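Long-range contact in anabena Tic22 (Anabaena sp., PDB 4EV1), which probably acts as a chaperone in protein transport at the thylakoids, as a Tic22-like protein: residues Phe106-Leu119 with Val127-Arg139. Sequence-based numbering, arbitrary orientation.
Sequences FKPVDQEIKGAMDL and VNQFKSVPMFAVR. With EDO (1,2-ethanediol), chain F.
A116 puts its methyl over one face of the F130 ring, 4.2 Å from CB to the ring centroid and only 14° off the normal, a CH-pi contact displaced toward the rim. F130 has its CG anti to the backbone N (chi1 -161°), which brings the ring against A116 and I113. I113 comes at the same ring obliquely, its CD1 3.8 Å from F130 CD2; the same methyl also meets P134 CD. P134 packs against the helix and P108: its CG lies 3.7 Å from the carbonyl O of E112, its CB rests on the A116 methyl, and P108 CB sits 3.9 Å from P134 CD.

Further along the strand, F136 leaves the backbone toward the helix and meets it with its ring. A116 CA and the carbonyl O of E112 lie at the edge of that ring, near its plane, while L119 CD1 approaches obliquely, 3.8 Å from F136 CD2. E112 bends at chi2, bringing OE1 to 3.6 Å from F136 CE1 with the carboxylate steeply tilted to the ring. The buried carboxylate is held by polar partners from elsewhere: OE1 accepts from K165 N, and S164 OG bonds OE2. At the far end M117 lays its CG across V127, 3.5 Å from V127 CG2, although V127 is poorly ordered.

No hydrogen bond joins the two segments; this is a helix packed on a strand through an apolar seam in the Tic22-like fold. Helix 110-119 and strand 134-139 run with their N-to-C directions 54° apart, their axes 8.8 Å apart at closest approach. The contact joins the helix after strand 102-107 to the antiparallel pair 134-139 and 183-188, whose V186 touches both F130 and L119, and helix 165-175 packs against F136 through K165 and A168.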
ATOM      1  N   PHE A 106       0.652  -8.586   1.039  1.00 27.99           N
ATOM      2  CA  PHE A 106      -0.191  -7.438   0.653  1.00 28.71           C
ATOM      3  C   PHE A 106      -1.029  -7.693  -0.620  1.00 28.99           C
ATOM      4  O   PHE A 106      -0.480  -8.029  -1.660  1.00 30.26           O
ATOM      5  CB  PHE A 106       0.635  -6.163   0.467  1.00 29.14           C
ATOM      6  CG  PHE A 106       1.232  -5.629   1.736  1.00 30.11           C
ATOM      7  CD1 PHE A 106       2.348  -6.226   2.281  1.00 31.74           C
ATOM      8  CD2 PHE A 106       0.690  -4.526   2.380  1.00 32.25           C
ATOM      9  CE1 PHE A 106       2.916  -5.734   3.450  1.00 30.43           C
ATOM     10  CE2 PHE A 106       1.265  -4.051   3.540  1.00 29.56           C
ATOM     11  CZ  PHE A 106       2.372  -4.675   4.064  1.00 29.21           C
ATOM     12  N   LYS A 107      -2.337  -7.502  -0.518  1.00 27.66           N
ATOM     13  CA  LYS A 107      -3.284  -7.647  -1.642  1.00 29.13           C
ATOM     14  C   LYS A 107      -3.633  -6.299  -2.233  1.00 29.05           C
ATOM     15  O   LYS A 107      -4.339  -5.479  -1.587  1.00 27.34           O
ATOM     16  CB  LYS A 107      -4.558  -8.351  -1.164  1.00 29.72           C
ATOM     17  CG  LYS A 107      -5.688  -8.547  -2.207  1.00 31.44           C
ATOM     18  CD  LYS A 107      -5.285  -9.350  -3.412  1.00 35.31           C
ATOM     19  CE  LYS A 107      -6.451  -9.572  -4.390  1.00 35.81           C
ATOM     20  NZ  LYS A 107      -7.205  -8.294  -4.623  1.00 33.69           N
ATOM     21  N   PRO A 108      -3.129  -6.034  -3.462  1.00 30.04           N
ATOM     22  CA  PRO A 108      -3.490  -4.784  -4.106  1.00 30.12           C
ATOM     23  C   PRO A 108      -4.933  -4.849  -4.612  1.00 31.02           C
ATOM     24  O   PRO A 108      -5.493  -5.927  -4.728  1.00 30.69           O
ATOM     25  CB  PRO A 108      -2.518  -4.674  -5.274  1.00 30.12           C
ATOM     26  CG  PRO A 108      -2.017  -6.071  -5.557  1.00 32.24           C
ATOM     27  CD  PRO A 108      -2.285  -6.910  -4.312  1.00 30.57           C
ATOM     28  N   VAL A 109      -5.509  -3.694  -4.892  1.00 31.29           N
ATOM     29  CA  VAL A 109      -6.896  -3.606  -5.390  1.00 32.62           C
ATOM     30  C   VAL A 109      -6.916  -4.070  -6.833  1.00 34.34           C
ATOM     31  O   VAL A 109      -6.074  -3.664  -7.623  1.00 32.88           O
ATOM     32  CB  VAL A 109      -7.411  -2.175  -5.266  1.00 32.06           C
ATOM     33  CG1 VAL A 109      -8.820  -2.029  -5.912  1.00 35.21           C
ATOM     34  CG2 VAL A 109      -7.410  -1.757  -3.800  1.00 30.63           C
ATOM     35  N   ASP A 110      -7.848  -4.954  -7.178  1.00 37.20           N
ATOM     36  CA  ASP A 110      -7.849  -5.612  -8.505  1.00 39.62           C
ATOM     37  C   ASP A 110      -7.868  -4.616  -9.654  1.00 39.29           C
ATOM     38  O   ASP A 110      -7.142  -4.771 -10.618  1.00 40.81           O
ATOM     39  CB  ASP A 110      -9.060  -6.570  -8.653  1.00 41.01           C
ATOM     40  CG  ASP A 110      -8.934  -7.834  -7.801  1.00 45.00           C
ATOM     41  OD1 ASP A 110      -7.783  -8.314  -7.582  1.00 47.34           O
ATOM     42  OD2 ASP A 110     -10.005  -8.338  -7.368  1.00 50.10           O
ATOM     43  N   GLN A 111      -8.681  -3.574  -9.522  1.00 39.25           N
ATOM     44  CA  GLN A 111      -8.774  -2.513 -10.551  1.00 39.38           C
ATOM     45  C   GLN A 111      -7.401  -1.850 -10.813  1.00 37.71           C
ATOM     46  O   GLN A 111      -7.091  -1.430 -11.928  1.00 37.02           O
ATOM     47  CB  GLN A 111      -9.782  -1.446 -10.095  1.00 40.25           C
ATOM     48  CG  GLN A 111     -10.180  -0.438 -11.180  1.00 45.30           C
ATOM     49  CD  GLN A 111     -10.811  -1.110 -12.394  1.00 51.36           C
ATOM     50  OE1 GLN A 111     -11.319  -2.236 -12.303  1.00 56.22           O
ATOM     51  NE2 GLN A 111     -10.771  -0.436 -13.541  1.00 55.20           N
ATOM     52  N   GLU A 112      -6.570  -1.764  -9.783  1.00 35.05           N
ATOM     53  CA  GLU A 112      -5.286  -1.066  -9.931  1.00 34.31           C
ATOM     54  C   GLU A 112      -4.229  -1.955 -10.567  1.00 34.52           C
ATOM     55  O   GLU A 112      -3.360  -1.474 -11.286  1.00 34.49           O
ATOM     56  CB  GLU A 112      -4.775  -0.598  -8.587  1.00 33.19           C
ATOM     57  CG  GLU A 112      -5.747   0.238  -7.824  1.00 33.49           C
ATOM     58  CD  GLU A 112      -6.285   1.451  -8.555  1.00 33.21           C
ATOM     59  OE1 GLU A 112      -5.692   1.910  -9.553  1.00 34.74           O
ATOM     60  OE2 GLU A 112      -7.307   2.006  -8.091  1.00 34.56           O
ATOM     61  N   ILE A 113      -4.286  -3.253 -10.311  1.00 34.74           N
ATOM     62  CA  ILE A 113      -3.447  -4.167 -11.088  1.00 36.70           C
ATOM     63  C   ILE A 113      -3.778  -4.063 -12.597  1.00 37.59           C
ATOM     64  O   ILE A 113      -2.881  -3.889 -13.423  1.00 38.33           O
ATOM     65  CB  ILE A 113      -3.597  -5.621 -10.621  1.00 36.71           C
ATOM     66  CG1 ILE A 113      -3.108  -5.778  -9.173  1.00 37.40           C
ATOM     67  CG2 ILE A 113      -2.827  -6.552 -11.564  1.00 39.99           C
ATOM     68  CD1 ILE A 113      -1.650  -5.637  -9.041  1.00 38.01           C
ATOM     69  N   LYS A 114      -5.063  -4.139 -12.928  1.00 39.55           N
ATOM     70  CA  LYS A 114      -5.528  -4.042 -14.332  1.00 41.56           C
ATOM     71  C   LYS A 114      -5.069  -2.732 -14.937  1.00 41.78           C
ATOM     72  O   LYS A 114      -4.500  -2.717 -16.033  1.00 43.19           O
ATOM     73  CB  LYS A 114      -7.060  -4.132 -14.439  1.00 42.73           C
ATOM     74  CG  LYS A 114      -7.561  -4.440 -15.878  1.00 46.80           C
ATOM     75  CD  LYS A 114      -9.039  -4.092 -16.052  1.00 50.04           C
ATOM     76  CE  LYS A 114      -9.516  -4.352 -17.479  1.00 53.84           C
ATOM     77  NZ  LYS A 114      -8.440  -4.109 -18.499  1.00 55.46           N
ATOM     78  N   GLY A 115      -5.292  -1.636 -14.204  1.00 40.92           N
ATOM     79  CA  GLY A 115      -4.856  -0.310 -14.630  1.00 40.30           C
ATOM     80  C   GLY A 115      -3.376  -0.223 -14.885  1.00 40.53           C
ATOM     81  O   GLY A 115      -2.946   0.447 -15.842  1.00 40.79           O
ATOM     82  N   ALA A 116      -2.583  -0.895 -14.032  1.00 40.07           N
ATOM     83  CA  ALA A 116      -1.124  -0.878 -14.133  1.00 40.16           C
ATOM     84  C   ALA A 116      -0.643  -1.566 -15.414  1.00 41.89           C
ATOM     85  O   ALA A 116       0.232  -1.064 -16.103  1.00 42.69           O
ATOM     86  CB  ALA A 116      -0.494  -1.573 -12.930  1.00 38.91           C
ATOM     87  N   MET A 117      -1.185  -2.742 -15.689  1.00 43.65           N
ATOM     88  CA  MET A 117      -0.858  -3.477 -16.914  1.00 46.68           C
ATOM     89  C   MET A 117      -1.241  -2.709 -18.195  1.00 47.95           C
ATOM     90  O   MET A 117      -0.457  -2.656 -19.141  1.00 48.88           O
ATOM     91  CB  MET A 117      -1.534  -4.847 -16.862  1.00 47.58           C
ATOM     92  CG  MET A 117      -0.862  -5.779 -15.872  1.00 49.27           C
ATOM     93  SD  MET A 117      -2.004  -7.077 -15.447  1.00 57.69           S
ATOM     94  CE  MET A 117      -0.970  -8.513 -15.270  1.00 58.37           C
ATOM     95  N   ASP A 118      -2.425  -2.095 -18.207  1.00 49.38           N
ATOM     96  CA  ASP A 118      -2.871  -1.245 -19.330  1.00 51.20           C
ATOM     97  C   ASP A 118      -1.858  -0.137 -19.621  1.00 51.97           C
ATOM     98  O   ASP A 118      -1.415   0.044 -20.760  1.00 53.05           O
ATOM     99  CB  ASP A 118      -4.226  -0.597 -19.008  1.00 51.61           C
ATOM    100  CG  ASP A 118      -5.375  -1.602 -18.960  1.00 52.93           C
ATOM    101  OD1 ASP A 118      -5.204  -2.739 -19.451  1.00 54.91           O
ATOM    102  OD2 ASP A 118      -6.458  -1.252 -18.433  1.00 53.59           O
ATOM    103  N   LEU A 119      -1.482   0.603 -18.583  1.00 51.88           N
ATOM    104  CA  LEU A 119      -0.466   1.658 -18.725  1.00 52.81           C
ATOM    105  C   LEU A 119       0.896   1.117 -19.199  1.00 54.29           C
ATOM    106  O   LEU A 119       1.581   1.768 -20.001  1.00 54.73           O
ATOM    107  CB  LEU A 119      -0.319   2.475 -17.436  1.00 51.66           C
ATOM    108  CG  LEU A 119      -1.431   3.469 -17.104  1.00 51.31           C
ATOM    109  CD1 LEU A 119      -1.310   3.937 -15.663  1.00 50.12           C
ATOM    110  CD2 LEU A 119      -1.393   4.665 -18.051  1.00 52.30           C
ATOM    111  N   VAL A 127       3.299  -6.392 -19.767  1.00 69.46           N
ATOM    112  CA  VAL A 127       3.656  -7.446 -18.827  1.00 68.86           C
ATOM    113  C   VAL A 127       2.559  -8.510 -18.853  1.00 68.57           C
ATOM    114  O   VAL A 127       1.404  -8.198 -19.143  1.00 67.93           O
ATOM    115  CB  VAL A 127       3.834  -6.904 -17.370  1.00 67.25           C
ATOM    116  CG1 VAL A 127       4.792  -5.725 -17.356  1.00 67.12           C
ATOM    117  CG2 VAL A 127       2.489  -6.519 -16.764  1.00 66.01           C
ATOM    118  N   ASN A 128       2.925  -9.753 -18.541  1.00 68.57           N
ATOM    119  CA  ASN A 128       1.932 -10.839 -18.375  1.00 68.61           C
ATOM    120  C   ASN A 128       1.342 -10.930 -16.943  1.00 66.76           C
ATOM    121  O   ASN A 128       0.268 -11.507 -16.739  1.00 66.22           O
ATOM    122  CB  ASN A 128       2.483 -12.194 -18.861  1.00 69.89           C
ATOM    123  CG  ASN A 128       3.663 -12.702 -18.027  1.00 71.41           C
ATOM    124  OD1 ASN A 128       3.687 -13.871 -17.611  1.00 72.73           O
ATOM    125  ND2 ASN A 128       4.657 -11.840 -17.805  1.00 72.26           N
ATOM    126  N   GLN A 129       2.032 -10.338 -15.966  1.00 65.09           N
ATOM    127  CA  GLN A 129       1.476 -10.181 -14.605  1.00 63.56           C
ATOM    128  C   GLN A 129       2.194  -9.064 -13.799  1.00 61.08           C
ATOM    129  O   GLN A 129       3.370  -8.771 -14.054  1.00 61.80           O
ATOM    130  CB  GLN A 129       1.489 -11.519 -13.846  1.00 63.83           C
ATOM    131  CG  GLN A 129       2.770 -11.817 -13.066  1.00 65.90           C
ATOM    132  CD  GLN A 129       2.821 -13.244 -12.517  1.00 68.69           C
ATOM    133  OE1 GLN A 129       1.826 -13.980 -12.532  1.00 69.95           O
ATOM    134  NE2 GLN A 129       3.991 -13.635 -12.028  1.00 69.67           N
ATOM    135  N   PHE A 130       1.484  -8.460 -12.841  1.00 57.80           N
ATOM    136  CA  PHE A 130       2.051  -7.407 -11.982  1.00 55.29           C
ATOM    137  C   PHE A 130       2.302  -7.861 -10.532  1.00 53.19           C
ATOM    138  O   PHE A 130       1.395  -8.328  -9.839  1.00 52.73           O
ATOM    139  CB  PHE A 130       1.172  -6.155 -11.972  1.00 54.75           C
ATOM    140  CG  PHE A 130       1.891  -4.922 -11.492  1.00 53.81           C
ATOM    141  CD1 PHE A 130       2.665  -4.175 -12.365  1.00 52.92           C
ATOM    142  CD2 PHE A 130       1.810  -4.523 -10.154  1.00 51.86           C
ATOM    143  CE1 PHE A 130       3.341  -3.021 -11.927  1.00 53.01           C
ATOM    144  CE2 PHE A 130       2.481  -3.382  -9.702  1.00 51.62           C
ATOM    145  CZ  PHE A 130       3.250  -2.624 -10.582  1.00 51.24           C
ATOM    146  N   LYS A 131       3.544  -7.691 -10.089  1.00 51.15           N
ATOM    147  CA  LYS A 131       3.918  -7.961  -8.703  1.00 49.33           C
ATOM    148  C   LYS A 131       3.857  -6.710  -7.817  1.00 45.96           C
ATOM    149  O   LYS A 131       4.147  -5.586  -8.240  1.00 46.48           O
ATOM    150  CB  LYS A 131       5.330  -8.565  -8.640  1.00 49.96           C
ATOM    151  CG  LYS A 131       5.515  -9.834  -9.486  1.00 51.90           C
ATOM    152  CD  LYS A 131       6.996 -10.098  -9.755  1.00 52.63           C
ATOM    153  CE  LYS A 131       7.247 -11.521 -10.215  1.00 53.37           C
ATOM    154  NZ  LYS A 131       8.709 -11.693 -10.484  1.00 54.74           N
ATOM    155  N   SER A 132       3.475  -6.924  -6.582  1.00 42.49           N
ATOM    156  CA  SER A 132       3.477  -5.871  -5.566  1.00 39.56           C
ATOM    157  C   SER A 132       2.297  -4.919  -5.779  1.00 36.08           C
ATOM    158  O   SER A 132       1.435  -5.130  -6.653  1.00 34.46           O
ATOM    159  CB  SER A 132       4.831  -5.111  -5.554  1.00 40.10           C
ATOM    160  OG  SER A 132       4.979  -4.317  -4.376  1.00 41.54           O
ATOM    161  N   VAL A 133       2.278  -3.869  -4.968  1.00 32.07           N
ATOM    162  CA  VAL A 133       1.193  -2.882  -4.977  1.00 29.96           C
ATOM    163  C   VAL A 133       1.603  -1.783  -5.938  1.00 29.04           C
ATOM    164  O   VAL A 133       2.637  -1.179  -5.749  1.00 28.22           O
ATOM    165  CB  VAL A 133       1.012  -2.243  -3.603  1.00 28.45           C
ATOM    166  CG1 VAL A 133      -0.137  -1.228  -3.603  1.00 26.42           C
ATOM    167  CG2 VAL A 133       0.734  -3.341  -2.522  1.00 29.70           C
ATOM    168  N   PRO A 134       0.812  -1.535  -6.991  1.00 28.62           N
ATOM    169  CA  PRO A 134       1.267  -0.481  -7.901  1.00 28.96           C
ATOM    170  C   PRO A 134       1.034   0.916  -7.331  1.00 28.45           C
ATOM    171  O   PRO A 134       0.254   1.090  -6.376  1.00 24.18           O
ATOM    172  CB  PRO A 134       0.410  -0.682  -9.159  1.00 29.79           C
ATOM    173  CG  PRO A 134      -0.769  -1.429  -8.713  1.00 30.88           C
ATOM    174  CD  PRO A 134      -0.398  -2.214  -7.467  1.00 28.80           C
ATOM    175  N   MET A 135       1.790   1.863  -7.873  1.00 28.99           N
ATOM    176  CA  MET A 135       1.584   3.297  -7.643  1.00 30.02           C
ATOM    177  C   MET A 135       1.726   4.024  -8.994  1.00 30.17           C
ATOM    178  O   MET A 135       2.367   3.524  -9.931  1.00 31.00           O
ATOM    179  CB  MET A 135       2.600   3.825  -6.647  1.00 30.37           C
ATOM    180  CG  MET A 135       2.613   3.090  -5.305  1.00 33.85           C
ATOM    181  SD  MET A 135       3.648   3.907  -4.065  1.00 42.16           S
ATOM    182  CE  MET A 135       2.562   5.153  -3.509  1.00 34.21           C
ATOM    183  N   PHE A 136       1.160   5.214  -9.090  1.00 29.51           N
ATOM    184  CA  PHE A 136       1.068   5.890 -10.352  1.00 29.47           C
ATOM    185  C   PHE A 136       1.560   7.288 -10.180  1.00 29.93           C
ATOM    186  O   PHE A 136       1.115   7.973  -9.263  1.00 29.38           O
ATOM    187  CB  PHE A 136      -0.367   5.879 -10.853  1.00 29.25           C
ATOM    188  CG  PHE A 136      -0.980   4.506 -10.847  1.00 29.35           C
ATOM    189  CD1 PHE A 136      -1.659   4.044  -9.738  1.00 29.28           C
ATOM    190  CD2 PHE A 136      -0.841   3.659 -11.940  1.00 30.87           C
ATOM    191  CE1 PHE A 136      -2.214   2.773  -9.717  1.00 29.28           C
ATOM    192  CE2 PHE A 136      -1.409   2.391 -11.930  1.00 32.96           C
ATOM    193  CZ  PHE A 136      -2.097   1.952 -10.807  1.00 30.66           C
ATOM    194  N   ALA A 137       2.474   7.715 -11.070  1.00 29.79           N
ATOM    195  CA  ALA A 137       3.046   9.046 -10.948  1.00 30.19           C
ATOM    196  C   ALA A 137       2.960   9.716 -12.303  1.00 31.39           C
ATOM    197  O   ALA A 137       3.301   9.102 -13.339  1.00 31.55           O
ATOM    198  CB  ALA A 137       4.504   8.968 -10.457  1.00 30.51           C
ATOM    199  N   VAL A 138       2.489  10.959 -12.298  1.00 31.61           N
ATOM    200  CA  VAL A 138       2.333  11.714 -13.532  1.00 32.58           C
ATOM    201  C   VAL A 138       3.638  12.390 -13.922  1.00 33.77           C
ATOM    202  O   VAL A 138       4.305  12.977 -13.084  1.00 32.55           O
ATOM    203  CB  VAL A 138       1.219  12.739 -13.400  1.00 32.42           C
ATOM    204  CG1 VAL A 138       1.139  13.670 -14.655  1.00 33.20           C
ATOM    205  CG2 VAL A 138      -0.078  11.987 -13.174  1.00 33.56           C
ATOM    206  N   ARG A 139       3.990  12.290 -15.198  1.00 35.29           N
ATOM    207  CA  ARG A 139       5.230  12.896 -15.684  1.00 37.59           C
ATOM    208  C   ARG A 139       4.890  13.837 -16.791  1.00 38.23           C
ATOM    209  O   ARG A 139       3.915  13.619 -17.512  1.00 39.24           O
ATOM    210  CB  ARG A 139       6.183  11.848 -16.232  1.00 38.37           C
ATOM    211  CG  ARG A 139       6.533  10.733 -15.276  1.00 38.52           C
ATOM    212  CD  ARG A 139       7.574   9.840 -15.899  1.00 39.49           C
ATOM    213  NE  ARG A 139       7.019   8.959 -16.917  1.00 41.74           N
ATOM    214  CZ  ARG A 139       7.632   7.875 -17.388  1.00 43.54           C
ATOM    215  NH1 ARG A 139       8.832   7.519 -16.941  1.00 42.35           N
ATOM    216  NH2 ARG A 139       7.027   7.131 -18.310  1.00 45.15           N
TER
HETATM  217  C1  EDO F 305      -5.632   1.625  -4.465  1.00 38.42           C
HETATM  218  O1  EDO F 305      -5.368   1.103  -3.173  1.00 34.88           O
HETATM  219  C2  EDO F 305      -7.102   1.982  -4.611  1.00 39.79           C
HETATM  220  O2  EDO F 305      -7.744   1.575  -5.786  1.00 39.64           O